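PDB 3MOI: probable dehydrogenase from Bordetella bronchiseptica, which probably catalyses an NAD(P)-dependent oxidation or reduction, as a member of the GFO/IDH/MocA family of oxidoreductases, on a substrate not yet identified. Local coordinates for residues A[23-28]-A[344-349]; A[156-161]-A[258-263]; A[196-201]-A[376-381]. All coordinates share one frame; numbering follows the deposited sequence.

The three contacts fall in different parts of the two-domain chain, and their chemistry changes accordingly. Contact 1 is buried and charged: helix 340-352 meets the turn after helix 12-24 in the Rossmann domain through a histidine, two aspartates and an arginine. Contact 3, also buried, lays helix 362-381, the next helix in the chain, against strand 194-202 of the large mixed sheet and relies on serine hydroxyls. Contact 2 is only partly buried and mainly apolar, with a cation-pi pair joining a loop to helix 258-265. Contacts 2 and 3 both send an arginine to the second subunit, whereas contact 1 lies within one chain; its centre is 33 Å from that of contact 2.

Contact 1 of 3, residues A[23-28]-A[344-349]; sequences RHHPDA and TIDELR
His25 meets helix 340-352 with Ile345 CG2 over one face of its ring and Asp346 at the edge. The Ile345 CG2 methyl is 3.9 Å from the His25 ring centroid and nearly on the ring normal, a CH-pi contact in which the two side chains run past each other in opposite directions. The ring edge does the polar work. His25 NE2 donates to Asp346 OD1 at 2.6 Å, the acceptor lying close to the imidazole plane and being met on the syn side of the carboxylate, whose plane is turned 66° from the ring. At the other nitrogen, His25 ND1 accepts the backbone N-H of Asp27 at 2.9 Å, also in plane, within the type I turn from His25 to Ala28. With CG anti to its own N (chi1 -161°), His25 directs the ring at the helix, and the two in-plane bonds fix its rotation.

Asp27 meets Arg349 in a different way. The carboxylate and guanidinium planes are almost perpendicular, and Arg349 NE reaches Asp27 OD2 from above the carboxylate plane at 3.1 Å; a weak bond from Arg349 NH2 joins the same oxygen. Bends at chi2 and chi3 fold the Arg349 chain back so that NH2 also forms a salt bridge with Asp346 OD1. Ala28 CB touches Ile345 CD1.

Arg336 completes the network by a salt bridge to Asp27 OD2 and a backbone N-H to Asp346 OD2. The bond pattern places a proton on NE2 and a lone pair on ND1, consistent with a neutral His25, while Arg349, paired with both aspartates, and Arg336 at Asp27 would favour their ionised forms.

Contact 2 of 3, residues A[156-161]-A[258-263]; sequences FLYRPR and GARKVL
Tyr158 lies against residues 259-263 of helix 258-265, between Ala259, Arg260 and Leu263. Its CB packs on Ala259 CB at 3.8 Å and on Leu263 CD2 at 4.1 Å. CG stands anti to the carbonyl carbon, which carries the ring alongside Arg260, the two side chains pointing the same way. The ring meets Leu263 CD2 at its edge, through CD1, while CD2 and CE2 lie under the arginine. Tyr158 CE2 comes 3.5 Å from Arg260 NH2, and CZ and OH follow along the same nitrogen. Arg260 CZ is 4.3 Å from the Tyr158 ring centroid, 13° off the normal and displaced toward the rim: a cation-pi contact over the face, although the two planes are inclined by 38°. At the tip, OH is hydrogen-bonded to Asp205 OD2.

The Arg260 chain is extended until chi3 (-78°), where it bends to bring the guanidinium over the ring. NH2 is held there by the carbonyl of Tyr233 and by a salt bridge to Asp324 of the second subunit. Tyr158 O lies against Ala259 CB and against Leu263 CD1 and CD2, the latter two both at 3.3 Å. Farther along, Pro160 CG meets Leu263 CD1 at 4.3 Å.

This loop follows strand 145-153, and helix 258-265 covers Tyr158 and Pro160 from one side. Pro160 also touches helix 270-278 through Leu273, Arg274 and Tyr278, while Phe156 packs on helix 174-177. Loop 156-161 thus lies between helix 258-265, helix 270-278 and helix 174-177, with the dimer partner reaching Arg260.

Contact 3 of 3, residues A[196-201]-A[376-381]; sequences AVRAMT and LESSAT
Ser378 and Ser379, consecutive on helix 362-381, each offer a hydroxyl to the backbone of strand 194-202. Ser378 OG takes the N-H of Ala199 at 2.9 Å in a nearly straight bond (168°), and Ser379 OG takes that of Thr201 at the same distance, somewhat more bent. In both serines OG is anti to the backbone N, the torsion that carries it out from the helix to the strand. Between the two bonds the backbones come together: Ser379 CA makes a C-H...O contact of 3.2 Å with Ala199 O. The small side chains of Ala199, Ser378 and Ser379 probably allow this approach, the segment axes passing 6.1 Å apart. Thr201 OG1 lies 2.9 Å from Ser379 OG, next to the strand N-H that this hydroxyl accepts.

Ser378 OG is further engaged by Arg198 NH1, a weak bond at 3.3 Å in which OG lies at the edge of the guanidinium, and by Arg383 O. The arginine's CB leaves the strand on the far side, but a bend at chi2 turns the chain back; NE and NH2 go to Gln384 and Thr219 of the second subunit.

The packing slackens at the Val197 end of the strand and on the helix face carrying Ala380 and Thr381. The Val197 side chain stays loose, CG1 being 4.7 Å from Ser378 CB, and also touches Ala374 and Val375. Ala380 faces away into solvent, and exposed Thr381 turns OG1 back to Glu377 O. Segments 196-201 and 376-381 cross at -67°, the layered helix-on-sheet arrangement of the alpha/beta C-terminal domain in GFO/IDH/MocA enzymes, whose other face, through Arg198 and Met200, meets the second subunit.

Contact 1 of 3, residues A[23-28]-A[344-349]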
ATOM      1  N   ARG A  23      -8.183   5.607 -35.536  1.00 44.00           N
ATOM      2  CA  ARG A  23      -9.191   6.112 -36.506  1.00 45.96           C
ATOM      3  C   ARG A  23      -9.688   7.405 -35.913  1.00 46.11           C
ATOM      4  O   ARG A  23      -9.427   8.482 -36.433  1.00 46.48           O
ATOM      5  CB  ARG A  23     -10.365   5.132 -36.736  1.00 46.84           C
ATOM      6  CG  ARG A  23     -10.664   4.870 -38.227  1.00 51.60           C
ATOM      7  CD  ARG A  23     -12.151   4.634 -38.568  1.00 58.43           C
ATOM      8  NE  ARG A  23     -12.548   3.238 -38.836  1.00 60.98           N
ATOM      9  CZ  ARG A  23     -12.861   2.337 -37.906  1.00 63.33           C
ATOM     10  NH1 ARG A  23     -12.769   2.639 -36.610  1.00 66.39           N
ATOM     11  NH2 ARG A  23     -13.261   1.116 -38.266  1.00 62.87           N
ATOM     12  N   HIS A  24     -10.246   7.277 -34.716  1.00 46.38           N
ATOM     13  CA  HIS A  24     -10.765   8.394 -33.988  1.00 46.96           C
ATOM     14  C   HIS A  24      -9.786   9.504 -33.719  1.00 46.04           C
ATOM     15  O   HIS A  24     -10.192  10.613 -33.464  1.00 46.50           O
ATOM     16  CB  HIS A  24     -11.350   7.906 -32.665  1.00 47.87           C
ATOM     17  CG  HIS A  24     -12.473   6.928 -32.843  1.00 51.67           C
ATOM     18  ND1 HIS A  24     -13.015   6.215 -31.800  1.00 55.82           N
ATOM     19  CD2 HIS A  24     -13.128   6.516 -33.957  1.00 55.58           C
ATOM     20  CE1 HIS A  24     -13.984   5.435 -32.252  1.00 57.73           C
ATOM     21  NE2 HIS A  24     -14.071   5.596 -33.558  1.00 58.36           N
ATOM     22  N   HIS A  25      -8.492   9.244 -33.725  1.00 45.08           N
ATOM     23  CA  HIS A  25      -7.571  10.345 -33.477  1.00 43.66           C
ATOM     24  C   HIS A  25      -7.398  11.162 -34.767  1.00 44.44           C
ATOM     25  O   HIS A  25      -7.206  10.600 -35.915  1.00 43.88           O
ATOM     26  CB  HIS A  25      -6.250   9.859 -32.907  1.00 42.84           C
ATOM     27  CG  HIS A  25      -5.426  10.917 -32.224  1.00 38.55           C
ATOM     28  ND1 HIS A  25      -4.910  12.004 -32.881  1.00 34.59           N
ATOM     29  CD2 HIS A  25      -4.920  10.978 -30.968  1.00 36.63           C
ATOM     30  CE1 HIS A  25      -4.179  12.723 -32.047  1.00 31.29           C
ATOM     31  NE2 HIS A  25      -4.160  12.116 -30.881  1.00 31.81           N
ATOM     32  N   PRO A  26      -7.535  12.482 -34.588  1.00 44.50           N
ATOM     33  CA  PRO A  26      -7.536  13.457 -35.645  1.00 44.77           C
ATOM     34  C   PRO A  26      -6.177  13.754 -36.178  1.00 44.62           C
ATOM     35  O   PRO A  26      -6.065  14.295 -37.281  1.00 45.83           O
ATOM     36  CB  PRO A  26      -8.143  14.724 -34.995  1.00 44.62           C
ATOM     37  CG  PRO A  26      -7.955  14.544 -33.538  1.00 45.10           C
ATOM     38  CD  PRO A  26      -8.007  13.060 -33.308  1.00 45.12           C
ATOM     39  N   ASP A  27      -5.134  13.439 -35.448  1.00 44.10           N
ATOM     40  CA  ASP A  27      -3.812  13.670 -36.019  1.00 43.96           C
ATOM     41  C   ASP A  27      -3.188  12.393 -36.575  1.00 43.28           C
ATOM     42  O   ASP A  27      -1.971  12.359 -36.841  1.00 42.84           O
ATOM     43  CB  ASP A  27      -2.908  14.360 -35.001  1.00 44.57           C
ATOM     44  CG  ASP A  27      -3.504  15.654 -34.499  1.00 45.14           C
ATOM     45  OD1 ASP A  27      -4.111  16.329 -35.360  1.00 45.53           O
ATOM     46  OD2 ASP A  27      -3.397  15.956 -33.268  1.00 44.00           O
ATOM     47  N   ALA A  28      -4.033  11.369 -36.786  1.00 42.18           N
ATOM     48  CA  ALA A  28      -3.556  10.057 -37.153  1.00 41.68           C
ATOM     49  C   ALA A  28      -4.526   9.345 -38.071  1.00 41.85           C
ATOM     50  O   ALA A  28      -5.765   9.312 -37.828  1.00 43.43           O
ATOM     51  CB  ALA A  28      -3.327   9.211 -35.912  1.00 41.75           C
ATOM     52  N   THR A 344      -0.622   8.433 -26.126  1.00 35.45           N
ATOM     53  CA  THR A 344       0.556   7.852 -26.704  1.00 34.79           C
ATOM     54  C   THR A 344       0.835   8.535 -28.084  1.00 34.96           C
ATOM     55  O   THR A 344       1.960   8.964 -28.363  1.00 36.24           O
ATOM     56  CB  THR A 344       0.404   6.333 -26.929  1.00 35.12           C
ATOM     57  OG1 THR A 344      -0.049   5.676 -25.758  1.00 31.81           O
ATOM     58  CG2 THR A 344       1.701   5.729 -27.358  1.00 35.25           C
ATOM     59  N   ILE A 345      -0.185   8.661 -28.928  1.00 33.07           N
ATOM     60  CA  ILE A 345      -0.005   9.286 -30.220  1.00 32.61           C
ATOM     61  C   ILE A 345       0.467  10.720 -30.070  1.00 33.49           C
ATOM     62  O   ILE A 345       1.390  11.148 -30.756  1.00 34.80           O
ATOM     63  CB  ILE A 345      -1.316   9.255 -31.035  1.00 33.27           C
ATOM     64  CG1 ILE A 345      -1.705   7.799 -31.343  1.00 32.52           C
ATOM     65  CG2 ILE A 345      -1.219  10.134 -32.254  1.00 29.51           C
ATOM     66  CD1 ILE A 345      -3.014   7.660 -32.017  1.00 31.66           C
ATOM     67  N   ASP A 346      -0.138  11.471 -29.156  1.00 33.78           N
ATOM     68  CA  ASP A 346       0.261  12.865 -28.949  1.00 34.16           C
ATOM     69  C   ASP A 346       1.753  12.980 -28.608  1.00 34.08           C
ATOM     70  O   ASP A 346       2.444  13.884 -29.104  1.00 34.08           O
ATOM     71  CB  ASP A 346      -0.554  13.541 -27.834  1.00 33.89           C
ATOM     72  CG  ASP A 346      -2.068  13.571 -28.120  1.00 36.25           C
ATOM     73  OD1 ASP A 346      -2.503  13.362 -29.293  1.00 33.92           O
ATOM     74  OD2 ASP A 346      -2.832  13.815 -27.146  1.00 40.60           O
ATOM     75  N   GLU A 347       2.265  12.063 -27.784  1.00 33.76           N
ATOM     76  CA  GLU A 347       3.657  12.161 -27.417  1.00 33.50           C
ATOM     77  C   GLU A 347       4.524  12.035 -28.671  1.00 33.15           C
ATOM     78  O   GLU A 347       5.403  12.823 -28.862  1.00 33.68           O
ATOM     79  CB  GLU A 347       4.022  11.133 -26.384  1.00 33.25           C
ATOM     80  CG  GLU A 347       5.341  11.388 -25.839  1.00 32.67           C
ATOM     81  CD  GLU A 347       5.778  10.367 -24.812  1.00 35.32           C
ATOM     82  OE1 GLU A 347       6.963  10.480 -24.366  1.00 36.46           O
ATOM     83  OE2 GLU A 347       4.962   9.475 -24.442  1.00 33.13           O
ATOM     84  N   LEU A 348       4.226  11.117 -29.572  1.00 32.91           N
ATOM     85  CA  LEU A 348       5.012  11.065 -30.829  1.00 33.50           C
ATOM     86  C   LEU A 348       4.862  12.307 -31.716  1.00 33.21           C
ATOM     87  O   LEU A 348       5.880  12.870 -32.185  1.00 32.67           O
ATOM     88  CB  LEU A 348       4.606   9.888 -31.672  1.00 33.15           C
ATOM     89  CG  LEU A 348       5.586   8.934 -32.298  1.00 32.73           C
ATOM     90  CD1 LEU A 348       5.039   8.600 -33.690  1.00 25.24           C
ATOM     91  CD2 LEU A 348       7.005   9.319 -32.273  1.00 27.14           C
ATOM     92  N   ARG A 349       3.606  12.729 -31.936  1.00 33.45           N
ATOM     93  CA  ARG A 349       3.325  13.906 -32.790  1.00 33.75           C
ATOM     94  C   ARG A 349       4.153  15.048 -32.318  1.00 32.78           C
ATOM     95  O   ARG A 349       4.829  15.691 -33.096  1.00 33.20           O
ATOM     96  CB  ARG A 349       1.846  14.317 -32.768  1.00 34.20           C
ATOM     97  CG  ARG A 349       1.533  15.590 -33.681  1.00 36.99           C
ATOM     98  CD  ARG A 349       0.717  16.773 -32.900  1.00 42.10           C
ATOM     99  NE  ARG A 349      -0.458  16.157 -32.264  1.00 43.41           N
ATOM    100  CZ  ARG A 349      -0.721  16.071 -30.960  1.00 41.25           C
ATOM    101  NH1 ARG A 349       0.024  16.655 -30.020  1.00 41.28           N
ATOM    102  NH2 ARG A 349      -1.798  15.408 -30.605  1.00 42.57           N
TER

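Contact 2 of 3, residues A[156-161]-A[258-263]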
ATOM      1  N   PHE A 156      -5.320 -10.849 -13.384  1.00 32.87           N
ATOM      2  CA  PHE A 156      -4.457 -10.969 -14.530  1.00 33.61           C
ATOM      3  C   PHE A 156      -4.034 -12.408 -14.748  1.00 34.41           C
ATOM      4  O   PHE A 156      -4.112 -12.948 -15.858  1.00 34.79           O
ATOM      5  CB  PHE A 156      -3.219 -10.064 -14.331  1.00 33.94           C
ATOM      6  CG  PHE A 156      -2.116 -10.299 -15.313  1.00 33.26           C
ATOM      7  CD1 PHE A 156      -2.027  -9.543 -16.488  1.00 34.52           C
ATOM      8  CD2 PHE A 156      -1.143 -11.217 -15.054  1.00 32.53           C
ATOM      9  CE1 PHE A 156      -1.006  -9.750 -17.412  1.00 32.89           C
ATOM     10  CE2 PHE A 156      -0.093 -11.419 -15.962  1.00 35.65           C
ATOM     11  CZ  PHE A 156      -0.042 -10.691 -17.156  1.00 36.42           C
ATOM     12  N   LEU A 157      -3.582 -13.064 -13.711  1.00 35.26           N
ATOM     13  CA  LEU A 157      -3.038 -14.383 -13.951  1.00 36.93           C
ATOM     14  C   LEU A 157      -4.131 -15.336 -14.481  1.00 38.22           C
ATOM     15  O   LEU A 157      -3.802 -16.318 -15.126  1.00 39.30           O
ATOM     16  CB  LEU A 157      -2.391 -14.971 -12.690  1.00 37.16           C
ATOM     17  CG  LEU A 157      -1.468 -16.169 -13.003  1.00 38.57           C
ATOM     18  CD1 LEU A 157      -0.253 -15.671 -13.712  1.00 37.94           C
ATOM     19  CD2 LEU A 157      -1.089 -16.988 -11.747  1.00 38.89           C
ATOM     20  N   TYR A 158      -5.412 -15.070 -14.212  1.00 38.78           N
ATOM     21  CA  TYR A 158      -6.444 -15.991 -14.631  1.00 39.85           C
ATOM     22  C   TYR A 158      -7.245 -15.518 -15.852  1.00 40.79           C
ATOM     23  O   TYR A 158      -8.280 -16.055 -16.122  1.00 40.99           O
ATOM     24  CB  TYR A 158      -7.341 -16.346 -13.444  1.00 39.93           C
ATOM     25  CG  TYR A 158      -6.537 -17.102 -12.397  1.00 40.88           C
ATOM     26  CD1 TYR A 158      -6.388 -18.486 -12.454  1.00 41.43           C
ATOM     27  CD2 TYR A 158      -5.847 -16.427 -11.409  1.00 40.69           C
ATOM     28  CE1 TYR A 158      -5.611 -19.179 -11.506  1.00 40.89           C
ATOM     29  CE2 TYR A 158      -5.080 -17.111 -10.483  1.00 41.71           C
ATOM     30  CZ  TYR A 158      -4.972 -18.479 -10.540  1.00 40.84           C
ATOM     31  OH  TYR A 158      -4.211 -19.107  -9.597  1.00 42.39           O
ATOM     32  N   ARG A 159      -6.745 -14.532 -16.591  1.00 41.37           N
ATOM     33  CA  ARG A 159      -7.288 -14.225 -17.896  1.00 41.98           C
ATOM     34  C   ARG A 159      -6.752 -15.292 -18.848  1.00 43.41           C
ATOM     35  O   ARG A 159      -5.790 -15.970 -18.542  1.00 43.92           O
ATOM     36  CB  ARG A 159      -6.843 -12.833 -18.350  1.00 41.86           C
ATOM     37  CG  ARG A 159      -7.111 -11.770 -17.315  1.00 40.56           C
ATOM     38  CD  ARG A 159      -6.951 -10.378 -17.839  1.00 40.49           C
ATOM     39  NE  ARG A 159      -7.002  -9.439 -16.726  1.00 40.60           N
ATOM     40  CZ  ARG A 159      -6.322  -8.292 -16.627  1.00 38.07           C
ATOM     41  NH1 ARG A 159      -5.514  -7.874 -17.599  1.00 36.87           N
ATOM     42  NH2 ARG A 159      -6.453  -7.567 -15.519  1.00 36.46           N
ATOM     43  N   PRO A 160      -7.405 -15.488 -19.984  1.00 45.14           N
ATOM     44  CA  PRO A 160      -6.997 -16.545 -20.900  1.00 46.14           C
ATOM     45  C   PRO A 160      -5.625 -16.330 -21.550  1.00 46.51           C
ATOM     46  O   PRO A 160      -5.422 -15.320 -22.183  1.00 45.83           O
ATOM     47  CB  PRO A 160      -8.101 -16.514 -21.966  1.00 46.35           C
ATOM     48  CG  PRO A 160      -9.295 -16.046 -21.242  1.00 46.56           C
ATOM     49  CD  PRO A 160      -8.787 -15.046 -20.244  1.00 46.00           C
ATOM     50  N   ARG A 161      -4.735 -17.319 -21.437  1.00 47.48           N
ATOM     51  CA  ARG A 161      -3.346 -17.178 -21.849  1.00 48.13           C
ATOM     52  C   ARG A 161      -2.831 -18.327 -22.687  1.00 48.92           C
ATOM     53  O   ARG A 161      -3.246 -19.476 -22.531  1.00 48.81           O
ATOM     54  CB  ARG A 161      -2.455 -17.112 -20.617  1.00 48.38           C
ATOM     55  CG  ARG A 161      -2.800 -16.034 -19.631  1.00 48.04           C
ATOM     56  CD  ARG A 161      -2.191 -14.687 -19.986  1.00 46.77           C
ATOM     57  NE  ARG A 161      -2.688 -13.678 -19.053  1.00 44.78           N
ATOM     58  CZ  ARG A 161      -2.795 -12.374 -19.308  1.00 43.67           C
ATOM     59  NH1 ARG A 161      -2.446 -11.843 -20.486  1.00 39.61           N
ATOM     60  NH2 ARG A 161      -3.282 -11.583 -18.360  1.00 45.11           N
ATOM     61  N   GLY A 258     -14.782 -14.538 -11.045  1.00 51.10           N
ATOM     62  CA  GLY A 258     -14.611 -14.266 -12.476  1.00 51.25           C
ATOM     63  C   GLY A 258     -13.745 -15.121 -13.371  1.00 51.07           C
ATOM     64  O   GLY A 258     -14.213 -16.098 -13.942  1.00 51.33           O
ATOM     65  N   ALA A 259     -12.484 -14.728 -13.498  1.00 50.56           N
ATOM     66  CA  ALA A 259     -11.634 -15.254 -14.535  1.00 50.16           C
ATOM     67  C   ALA A 259     -11.239 -16.679 -14.248  1.00 49.74           C
ATOM     68  O   ALA A 259     -11.012 -17.448 -15.168  1.00 49.90           O
ATOM     69  CB  ALA A 259     -10.370 -14.345 -14.707  1.00 50.05           C
ATOM     70  N   ARG A 260     -11.133 -17.015 -12.972  1.00 50.33           N
ATOM     71  CA  ARG A 260     -10.851 -18.378 -12.543  1.00 51.09           C
ATOM     72  C   ARG A 260     -12.055 -19.341 -12.801  1.00 51.46           C
ATOM     73  O   ARG A 260     -11.851 -20.494 -13.184  1.00 51.32           O
ATOM     74  CB  ARG A 260     -10.444 -18.395 -11.059  1.00 50.96           C
ATOM     75  CG  ARG A 260     -10.066 -19.794 -10.554  1.00 52.39           C
ATOM     76  CD  ARG A 260      -9.950 -19.904  -9.013  1.00 55.20           C
ATOM     77  NE  ARG A 260      -8.676 -19.348  -8.535  1.00 56.35           N
ATOM     78  CZ  ARG A 260      -8.468 -18.072  -8.208  1.00 55.32           C
ATOM     79  NH1 ARG A 260      -9.476 -17.194  -8.264  1.00 55.15           N
ATOM     80  NH2 ARG A 260      -7.254 -17.687  -7.783  1.00 53.69           N
ATOM     81  N   LYS A 261     -13.287 -18.868 -12.587  1.00 51.83           N
ATOM     82  CA  LYS A 261     -14.498 -19.631 -12.937  1.00 52.83           C
ATOM     83  C   LYS A 261     -14.479 -19.948 -14.424  1.00 51.87           C
ATOM     84  O   LYS A 261     -14.498 -21.106 -14.820  1.00 51.17           O
ATOM     85  CB  LYS A 261     -15.769 -18.823 -12.599  1.00 53.73           C
ATOM     86  CG  LYS A 261     -17.087 -19.631 -12.438  1.00 56.94           C
ATOM     87  CD  LYS A 261     -18.350 -18.721 -12.176  1.00 60.67           C
ATOM     88  CE  LYS A 261     -18.025 -17.405 -11.323  1.00 63.41           C
ATOM     89  NZ  LYS A 261     -17.504 -17.592  -9.881  1.00 62.37           N
ATOM     90  N   VAL A 262     -14.397 -18.910 -15.242  1.00 51.61           N
ATOM     91  CA  VAL A 262     -14.360 -19.095 -16.691  1.00 51.51           C
ATOM     92  C   VAL A 262     -13.355 -20.191 -17.081  1.00 52.67           C
ATOM     93  O   VAL A 262     -13.655 -21.025 -17.920  1.00 53.03           O
ATOM     94  CB  VAL A 262     -14.093 -17.772 -17.460  1.00 50.81           C
ATOM     95  CG1 VAL A 262     -13.780 -18.061 -18.894  1.00 49.22           C
ATOM     96  CG2 VAL A 262     -15.283 -16.807 -17.355  1.00 48.20           C
ATOM     97  N   LEU A 263     -12.191 -20.236 -16.452  1.00 53.92           N
ATOM     98  CA  LEU A 263     -11.178 -21.209 -16.868  1.00 55.15           C
ATOM     99  C   LEU A 263     -11.460 -22.621 -16.377  1.00 56.30           C
ATOM    100  O   LEU A 263     -11.156 -23.572 -17.072  1.00 57.10           O
ATOM    101  CB  LEU A 263      -9.779 -20.791 -16.421  1.00 55.10           C
ATOM    102  CG  LEU A 263      -8.964 -19.744 -17.205  1.00 55.12           C
ATOM    103  CD1 LEU A 263      -9.763 -18.527 -17.779  1.00 53.03           C
ATOM    104  CD2 LEU A 263      -7.826 -19.283 -16.238  1.00 52.27           C
TER

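Contact 3 of 3, residues A[196-201]-A[376-381]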
ATOM      1  N   ALA A 196      17.367   2.509  -6.243  1.00 29.43           N
ATOM      2  CA  ALA A 196      17.505   1.219  -5.548  1.00 28.59           C
ATOM      3  C   ALA A 196      16.160   0.480  -5.516  1.00 27.47           C
ATOM      4  O   ALA A 196      15.112   1.095  -5.585  1.00 27.47           O
ATOM      5  CB  ALA A 196      18.057   1.420  -4.136  1.00 26.60           C
ATOM      6  N   VAL A 197      16.219  -0.835  -5.392  1.00 27.43           N
ATOM      7  CA  VAL A 197      15.058  -1.708  -5.481  1.00 26.87           C
ATOM      8  C   VAL A 197      15.180  -2.795  -4.439  1.00 28.37           C
ATOM      9  O   VAL A 197      16.148  -3.592  -4.484  1.00 29.47           O
ATOM     10  CB  VAL A 197      14.987  -2.426  -6.811  1.00 25.81           C
ATOM     11  CG1 VAL A 197      13.751  -3.286  -6.845  1.00 25.25           C
ATOM     12  CG2 VAL A 197      15.028  -1.460  -7.955  1.00 21.68           C
ATOM     13  N   ARG A 198      14.203  -2.827  -3.527  1.00 28.63           N
ATOM     14  CA  ARG A 198      13.967  -3.966  -2.688  1.00 29.44           C
ATOM     15  C   ARG A 198      12.614  -4.565  -3.069  1.00 30.58           C
ATOM     16  O   ARG A 198      11.579  -3.883  -2.923  1.00 30.84           O
ATOM     17  CB  ARG A 198      13.948  -3.533  -1.221  1.00 29.64           C
ATOM     18  CG  ARG A 198      13.626  -4.635  -0.237  1.00 28.38           C
ATOM     19  CD  ARG A 198      14.644  -5.799  -0.303  1.00 30.57           C
ATOM     20  NE  ARG A 198      14.260  -6.858   0.617  1.00 30.88           N
ATOM     21  CZ  ARG A 198      13.798  -8.043   0.250  1.00 29.99           C
ATOM     22  NH1 ARG A 198      13.735  -8.327  -1.035  1.00 27.41           N
ATOM     23  NH2 ARG A 198      13.426  -8.948   1.179  1.00 27.06           N
ATOM     24  N   ALA A 199      12.600  -5.826  -3.524  1.00 31.04           N
ATOM     25  CA  ALA A 199      11.336  -6.490  -3.908  1.00 31.42           C
ATOM     26  C   ALA A 199      11.313  -7.983  -3.554  1.00 32.49           C
ATOM     27  O   ALA A 199      12.354  -8.586  -3.422  1.00 33.25           O
ATOM     28  CB  ALA A 199      11.066  -6.298  -5.356  1.00 29.45           C
ATOM     29  N   MET A 200      10.111  -8.543  -3.434  1.00 34.00           N
ATOM     30  CA  MET A 200       9.837  -9.958  -3.154  1.00 35.22           C
ATOM     31  C   MET A 200       8.803 -10.290  -4.187  1.00 35.53           C
ATOM     32  O   MET A 200       7.902  -9.493  -4.366  1.00 37.61           O
ATOM     33  CB  MET A 200       9.136 -10.078  -1.807  1.00 36.02           C
ATOM     34  CG  MET A 200       8.684 -11.539  -1.388  1.00 41.33           C
ATOM     35  SD  MET A 200       7.041 -11.548  -0.656  1.00 43.53           S
ATOM     36  CE  MET A 200       6.109 -11.119  -2.117  1.00 39.39           C
ATOM     37  N   THR A 201       8.885 -11.431  -4.853  1.00 35.14           N
ATOM     38  CA  THR A 201       7.817 -11.876  -5.779  1.00 34.44           C
ATOM     39  C   THR A 201       7.322 -13.255  -5.333  1.00 34.41           C
ATOM     40  O   THR A 201       8.039 -13.956  -4.698  1.00 32.89           O
ATOM     41  CB  THR A 201       8.356 -12.051  -7.178  1.00 34.35           C
ATOM     42  OG1 THR A 201       9.416 -13.017  -7.085  1.00 32.30           O
ATOM     43  CG2 THR A 201       8.870 -10.720  -7.737  1.00 30.24           C
ATOM     44  N   LEU A 376      13.596  -8.897 -10.039  1.00 31.50           N
ATOM     45  CA  LEU A 376      13.894 -10.317 -10.052  1.00 31.97           C
ATOM     46  C   LEU A 376      15.112 -10.614  -9.174  1.00 32.11           C
ATOM     47  O   LEU A 376      15.021 -11.533  -8.365  1.00 31.86           O
ATOM     48  CB  LEU A 376      14.092 -10.876 -11.456  1.00 32.41           C
ATOM     49  CG  LEU A 376      12.834 -11.030 -12.334  1.00 35.28           C
ATOM     50  CD1 LEU A 376      13.227 -11.175 -13.819  1.00 34.74           C
ATOM     51  CD2 LEU A 376      11.936 -12.186 -11.878  1.00 34.93           C
ATOM     52  N   GLU A 377      16.206  -9.834  -9.279  1.00 31.79           N
ATOM     53  CA  GLU A 377      17.370 -10.080  -8.444  1.00 31.82           C
ATOM     54  C   GLU A 377      17.080  -9.910  -6.951  1.00 32.52           C
ATOM     55  O   GLU A 377      17.507 -10.751  -6.137  1.00 33.48           O
ATOM     56  CB  GLU A 377      18.514  -9.178  -8.820  1.00 32.00           C
ATOM     57  CG  GLU A 377      19.775  -9.411  -7.984  1.00 37.17           C
ATOM     58  CD  GLU A 377      20.964  -8.496  -8.366  1.00 45.38           C
ATOM     59  OE1 GLU A 377      20.971  -7.935  -9.500  1.00 47.40           O
ATOM     60  OE2 GLU A 377      21.891  -8.330  -7.503  1.00 50.88           O
ATOM     61  N   SER A 378      16.406  -8.812  -6.578  1.00 31.97           N
ATOM     62  CA  SER A 378      16.200  -8.504  -5.167  1.00 31.60           C
ATOM     63  C   SER A 378      15.380  -9.613  -4.524  1.00 32.69           C
ATOM     64  O   SER A 378      15.602  -9.974  -3.388  1.00 32.60           O
ATOM     65  CB  SER A 378      15.439  -7.210  -4.991  1.00 31.44           C
ATOM     66  OG  SER A 378      15.262  -6.948  -3.642  1.00 26.74           O
ATOM     67  N   SER A 379      14.463 -10.170  -5.292  1.00 33.17           N
ATOM     68  CA  SER A 379      13.589 -11.172  -4.789  1.00 34.63           C
ATOM     69  C   SER A 379      14.330 -12.502  -4.644  1.00 34.64           C
ATOM     70  O   SER A 379      14.032 -13.280  -3.788  1.00 35.60           O
ATOM     71  CB  SER A 379      12.359 -11.319  -5.711  1.00 35.57           C
ATOM     72  OG  SER A 379      11.568 -12.397  -5.254  1.00 36.97           O
ATOM     73  N   ALA A 380      15.317 -12.759  -5.462  1.00 34.56           N
ATOM     74  CA  ALA A 380      16.078 -14.015  -5.359  1.00 34.03           C
ATOM     75  C   ALA A 380      17.005 -13.930  -4.158  1.00 34.24           C
ATOM     76  O   ALA A 380      17.184 -14.920  -3.436  1.00 34.75           O
ATOM     77  CB  ALA A 380      16.909 -14.247  -6.647  1.00 33.39           C
ATOM     78  N   THR A 381      17.577 -12.748  -3.913  1.00 34.00           N
ATOM     79  CA  THR A 381      18.663 -12.629  -2.942  1.00 33.27           C
ATOM     80  C   THR A 381      18.208 -12.107  -1.577  1.00 33.83           C
ATOM     81  O   THR A 381      18.933 -12.213  -0.623  1.00 33.48           O
ATOM     82  CB  THR A 381      19.724 -11.649  -3.465  1.00 34.02           C
ATOM     83  OG1 THR A 381      19.157 -10.312  -3.550  1.00 36.97           O
ATOM     84  CG2 THR A 381      20.301 -12.094  -4.840  1.00 29.55           C
TER